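PDB 6VPD: glutathione peroxidase from Hypocrea jecorina, which probably reduces hydroperoxides to the corresponding alcohols, taking its electrons from thioredoxin as a peroxidase of the glutathione peroxidase family. Local coordinates for residues A[40-43]-A[44-48]; A[25-29]-A[30-34]. All coordinates share one frame; numbering follows the deposited sequence.

Contact 1: residues A[40-43]-A[44-48]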
loop_
_atom_site.group_PDB
_atom_site.type_symbol
_atom_site.label_atom_id
_atom_site.label_comp_id
_atom_site.label_asym_id
_atom_site.label_seq_id
_atom_site.Cartn_x
_atom_site.Cartn_y
_atom_site.Cartn_z
ATOM N N ASN A 40 -22.601 16.680 -11.775
ATOM C CA ASN A 40 -23.204 16.579 -13.094
ATOM C C ASN A 40 -22.621 15.374 -13.826
ATOM O O ASN A 40 -21.431 15.058 -13.686
ATOM C CB ASN A 40 -22.990 17.868 -13.891
ATOM C CG ASN A 40 -23.729 19.050 -13.282
ATOM O OD1 ASN A 40 -23.166 19.809 -12.489
ATOM N ND2 ASN A 40 -25.001 19.202 -13.637
ATOM N N GLU A 41 -23.462 14.695 -14.600
ATOM C CA GLU A 41 -23.085 13.391 -15.113
ATOM C C GLU A 41 -22.226 13.547 -16.356
ATOM O O GLU A 41 -22.540 14.338 -17.250
ATOM C CB GLU A 41 -24.328 12.533 -15.365
ATOM C CG GLU A 41 -24.170 11.087 -14.852
ATOM C CD GLU A 41 -23.826 11.028 -13.339
ATOM O OE1 GLU A 41 -23.324 9.976 -12.867
ATOM O OE2 GLU A 41 -24.047 12.043 -12.606
ATOM N N VAL A 42 -21.087 12.856 -16.345
ATOM C CA VAL A 42 -20.117 12.830 -17.430
ATOM C C VAL A 42 -20.303 11.529 -18.180
ATOM O O VAL A 42 -20.399 10.456 -17.566
ATOM C CB VAL A 42 -18.673 12.926 -16.901
ATOM C CG1 VAL A 42 -17.663 12.699 -18.037
ATOM C CG2 VAL A 42 -18.441 14.248 -16.180
ATOM N N ASP A 43 -20.350 11.606 -19.505
ATOM C CA ASP A 43 -20.380 10.399 -20.310
ATOM C C ASP A 43 -18.957 10.025 -20.698
ATOM O O ASP A 43 -18.238 10.827 -21.308
ATOM C CB ASP A 43 -21.253 10.569 -21.544
ATOM C CG ASP A 43 -21.588 9.239 -22.179
ATOM O OD1 ASP A 43 -20.807 8.264 -21.990
ATOM O OD2 ASP A 43 -22.639 9.160 -22.849
ATOM N N LEU A 44 -18.551 8.812 -20.332
ATOM C CA LEU A 44 -17.190 8.365 -20.599
ATOM C C LEU A 44 -16.962 7.992 -22.063
ATOM O O LEU A 44 -15.810 7.833 -22.476
ATOM C CB LEU A 44 -16.842 7.192 -19.671
ATOM C CG LEU A 44 -16.696 7.618 -18.203
ATOM C CD1 LEU A 44 -16.269 6.452 -17.359
ATOM C CD2 LEU A 44 -15.714 8.770 -18.030
ATOM N N SER A 45 -18.018 7.863 -22.863
ATOM C CA SER A 45 -17.829 7.688 -24.295
ATOM C C SER A 45 -17.178 8.908 -24.942
ATOM O O SER A 45 -16.603 8.788 -26.026
ATOM C CB SER A 45 -19.166 7.424 -24.962
ATOM O OG SER A 45 -19.953 8.609 -24.892
ATOM N N GLN A 46 -17.265 10.083 -24.311
ATOM C CA GLN A 46 -16.564 11.255 -24.827
ATOM C C GLN A 46 -15.061 11.032 -24.897
ATOM O O GLN A 46 -14.369 11.777 -25.600
ATOM C CB GLN A 46 -16.839 12.482 -23.952
ATOM C CG GLN A 46 -15.867 12.618 -22.776
ATOM C CD GLN A 46 -16.059 13.896 -21.971
ATOM O OE1 GLN A 46 -17.128 14.137 -21.412
ATOM N NE2 GLN A 46 -15.013 14.717 -21.903
ATOM N N TYR A 47 -14.542 10.038 -24.170
ATOM C CA TYR A 47 -13.136 9.668 -24.205
ATOM C C TYR A 47 -12.864 8.436 -25.069
ATOM O O TYR A 47 -11.748 7.905 -25.032
ATOM C CB TYR A 47 -12.624 9.418 -22.784
ATOM C CG TYR A 47 -12.670 10.622 -21.863
ATOM C CD1 TYR A 47 -11.852 11.716 -22.095
ATOM C CD2 TYR A 47 -13.496 10.646 -20.740
ATOM C CE1 TYR A 47 -11.864 12.825 -21.260
ATOM C CE2 TYR A 47 -13.518 11.770 -19.888
ATOM C CZ TYR A 47 -12.690 12.856 -20.167
ATOM O OH TYR A 47 -12.653 13.971 -19.361
ATOM N N LYS A 48 -13.847 7.970 -25.840
ATOM C CA LYS A 48 -13.679 6.725 -26.584
ATOM C C LYS A 48 -12.436 6.779 -27.474
ATOM O O LYS A 48 -12.094 7.823 -28.037
ATOM C CB LYS A 48 -14.929 6.452 -27.423
ATOM C CG LYS A 48 -14.916 5.115 -28.152
ATOM C CD LYS A 48 -16.255 4.802 -28.796
ATOM C CE LYS A 48 -17.303 4.423 -27.761
ATOM N NZ LYS A 48 -18.608 3.991 -28.376
#

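Contact 2: residues A[25-29]-A[30-34]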
loop_
_atom_site.group_PDB
_atom_site.type_symbol
_atom_site.label_atom_id
_atom_site.label_comp_id
_atom_site.label_asym_id
_atom_site.label_seq_id
_atom_site.Cartn_x
_atom_site.Cartn_y
_atom_site.Cartn_z
ATOM N N SER A 25 -17.054 -8.945 -20.008
ATOM C CA SER A 25 -18.456 -9.197 -20.334
ATOM C C SER A 25 -18.976 -8.298 -21.470
ATOM O O SER A 25 -20.089 -7.771 -21.372
ATOM C CB SER A 25 -19.327 -9.007 -19.088
ATOM O OG SER A 25 -18.962 -7.823 -18.396
ATOM N N ALA A 26 -18.161 -8.121 -22.528
ATOM C CA ALA A 26 -18.466 -7.337 -23.734
ATOM C C ALA A 26 -18.734 -5.865 -23.427
ATOM O O ALA A 26 -18.889 -5.040 -24.339
ATOM C CB ALA A 26 -19.653 -7.936 -24.494
ATOM N N THR A 27 -18.795 -5.528 -22.143
ATOM C CA THR A 27 -18.862 -4.136 -21.753
ATOM C C THR A 27 -17.512 -3.474 -22.005
ATOM O O THR A 27 -16.454 -4.116 -21.979
ATOM C CB THR A 27 -19.251 -4.007 -20.283
ATOM O OG1 THR A 27 -20.157 -5.054 -19.938
ATOM C CG2 THR A 27 -19.935 -2.674 -20.027
ATOM N N SER A 28 -17.564 -2.184 -22.287
ATOM C CA SER A 28 -16.382 -1.376 -22.455
ATOM C C SER A 28 -16.449 -0.232 -21.463
ATOM O O SER A 28 -17.536 0.239 -21.108
ATOM C CB SER A 28 -16.267 -0.818 -23.857
ATOM O OG SER A 28 -16.327 0.598 -23.800
ATOM N N PHE A 29 -15.272 0.203 -21.027
ATOM C CA PHE A 29 -15.179 1.311 -20.092
ATOM C C PHE A 29 -15.963 2.509 -20.592
ATOM O O PHE A 29 -16.623 3.198 -19.813
ATOM C CB PHE A 29 -13.696 1.653 -19.884
ATOM C CG PHE A 29 -13.447 2.907 -19.116
ATOM C CD1 PHE A 29 -13.450 2.903 -17.726
ATOM C CD2 PHE A 29 -13.154 4.079 -19.777
ATOM C CE1 PHE A 29 -13.184 4.068 -17.004
ATOM C CE2 PHE A 29 -12.897 5.236 -19.069
ATOM C CZ PHE A 29 -12.903 5.229 -17.677
ATOM N N PHE A 30 -15.941 2.751 -21.892
ATOM C CA PHE A 30 -16.641 3.932 -22.391
ATOM C C PHE A 30 -18.172 3.777 -22.404
ATOM O O PHE A 30 -18.863 4.734 -22.788
ATOM C CB PHE A 30 -16.105 4.284 -23.784
ATOM C CG PHE A 30 -14.584 4.369 -23.853
ATOM C CD1 PHE A 30 -13.899 5.439 -23.285
ATOM C CD2 PHE A 30 -13.847 3.376 -24.491
ATOM C CE1 PHE A 30 -12.507 5.512 -23.357
ATOM C CE2 PHE A 30 -12.461 3.446 -24.564
ATOM C CZ PHE A 30 -11.795 4.517 -23.998
ATOM N N ASP A 31 -18.716 2.628 -21.975
ATOM C CA ASP A 31 -20.154 2.492 -21.750
ATOM C C ASP A 31 -20.631 3.223 -20.491
ATOM O O ASP A 31 -21.843 3.392 -20.307
ATOM C CB ASP A 31 -20.561 1.005 -21.636
ATOM C CG ASP A 31 -20.384 0.222 -22.951
ATOM O OD1 ASP A 31 -20.225 0.873 -24.002
ATOM O OD2 ASP A 31 -20.407 -1.039 -22.936
ATOM N N PHE A 32 -19.728 3.649 -19.613
ATOM C CA PHE A 32 -20.162 4.068 -18.289
ATOM C C PHE A 32 -20.354 5.578 -18.231
ATOM O O PHE A 32 -19.806 6.330 -19.037
ATOM C CB PHE A 32 -19.160 3.636 -17.230
ATOM C CG PHE A 32 -19.251 2.187 -16.850
ATOM C CD1 PHE A 32 -18.527 1.232 -17.539
ATOM C CD2 PHE A 32 -20.050 1.781 -15.774
ATOM C CE1 PHE A 32 -18.617 -0.105 -17.183
ATOM C CE2 PHE A 32 -20.133 0.454 -15.410
ATOM C CZ PHE A 32 -19.416 -0.490 -16.113
ATOM N N LYS A 33 -21.167 6.004 -17.270
ATOM C CA LYS A 33 -21.371 7.405 -16.929
ATOM C C LYS A 33 -20.968 7.593 -15.474
ATOM O O LYS A 33 -21.163 6.695 -14.652
ATOM C CB LYS A 33 -22.837 7.840 -17.128
ATOM C CG LYS A 33 -23.371 7.690 -18.539
ATOM C CD LYS A 33 -23.959 6.292 -18.765
ATOM C CE LYS A 33 -24.423 6.117 -20.215
ATOM N NZ LYS A 33 -25.361 4.953 -20.379
ATOM N N VAL A 34 -20.398 8.751 -15.161
ATOM C CA VAL A 34 -19.903 9.056 -13.818
ATOM C C VAL A 34 -20.203 10.515 -13.512
ATOM O O VAL A 34 -20.335 11.343 -14.427
ATOM C CB VAL A 34 -18.387 8.796 -13.697
ATOM C CG1 VAL A 34 -18.050 7.316 -13.841
ATOM C CG2 VAL A 34 -17.655 9.605 -14.749
#

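Contact 1: residues A[40-43]-A[44-48]
Asp43 reaches forward along the chain and lays its carboxylate across the start of the turn that follows, so that OD1 meets Ser45 twice. The stronger of the two bonds comes from the backbone: Ser45 N to Asp43 OD1 is 2.9 Å and nearly straight, 167° at the hydrogen. The N-H arrives from above the carboxylate plane, well out of it. Ser45 OG also gives a weak hydrogen bond to Asp43 OD1, at 3.0 Å. A CG placed opposite the backbone N of Asp43 (chi1 -165°), beside its carbonyl carbon, brings OD1 within reach of both donors; the Ser45 hydroxyl, tucked between N and C of its own backbone, is thereby turned to make the weak one.

The bond from Asp43 OD1 to the amide two residues on closes an Asx turn, and it does so exactly where strand 41-43 gives way to the 3-10 segment 44-47. Here the chain leaves the short N-terminal hairpin, on its way to strand 51-58 of the thioredoxin-like core. The carboxylate, lying at the start of the 3-10 segment among its N-H groups, would probably be favoured in its charged form.

Behind the Asx turn the backbone bends as well: Gln46 N donates to Asp43 O over 3.2 Å, from above the carbonyl plane. The Gln46 side chain then folds back past this carbonyl, its CG 3.3 Å from Asp43 O, and crosses Val42 at a slant, where OE1 lies 3.7 Å from Val42 CG1. The same CG also sits 3.6 Å above the centre of the Tyr47 ring. Leu44 turns into the core instead and packs on Leu88 of strand 85-92; its CD2 comes within 4.4 Å of Val42 CG1.

Contact 2: residues A[25-29]-A[30-34]
With CG turned opposite its own carbonyl carbon (chi1 -67°), Asp31 swings back toward the incoming chain, while Thr27 holds CG2 opposite its backbone N and presents that methyl to the carboxylate. Thr27 CG2 ends 3.4 Å from Asp31 OD2, the two side chains slanting across each other. The same OD2 accepts Ser28 N at 3.1 Å; the bond is straight, 169°, but comes in from well above the carboxylate plane. In return Asp31 N donates to Ser28 O at 2.8 Å.

The bond from Ser28 N to Asp31 OD2 is the reciprocal half of a capping box; the other half is not made: Ser28 OG accepts Phe30 N through a weak hydrogen bond, as in an ST turn, at the start of the short 3-10 turn that leads into strand 33-35 of the N-terminal hairpin. Phe32 N closes that turn on Phe29 O.

Phe29 directs its edge at the face of Phe30 in a T-shaped pair, centroids 5.5 Å apart and planes at 79°, and both rings are buried against Val52 of strand 51-58. Phe32 instead brings its ring edge, in plane, to Phe29 O, with CE1 4.1 Å from Thr27 CG2. A glycine in place of Thr27 would lack the methyl that touches Asp31 OD2 and Phe32 CE1 and is likely to open a gap between the Asp31 carboxylate and the Phe32 ring.

Contact 2 comes first along the chain, and the two are arms of one antiparallel hairpin, strand 33-35 beside strand 41-43, with centres about 10 Å apart. Two probable backbone hydrogen bonds tie them: Val42 N to Val34 O at 2.6 Å, and Leu44 N to Phe32 O at 3.1 Å, the second running from the first residue of 3-10 segment 44-47 to the residue just after the earlier 3-10 turn. Beneath, side chains from both meet in the interior, Leu44 on Phe29 and Val34, and Tyr47 on Phe30. Each centre lies about 14 Å from the centre of the chain, and both contacts are away from the predicted active-site Cys61.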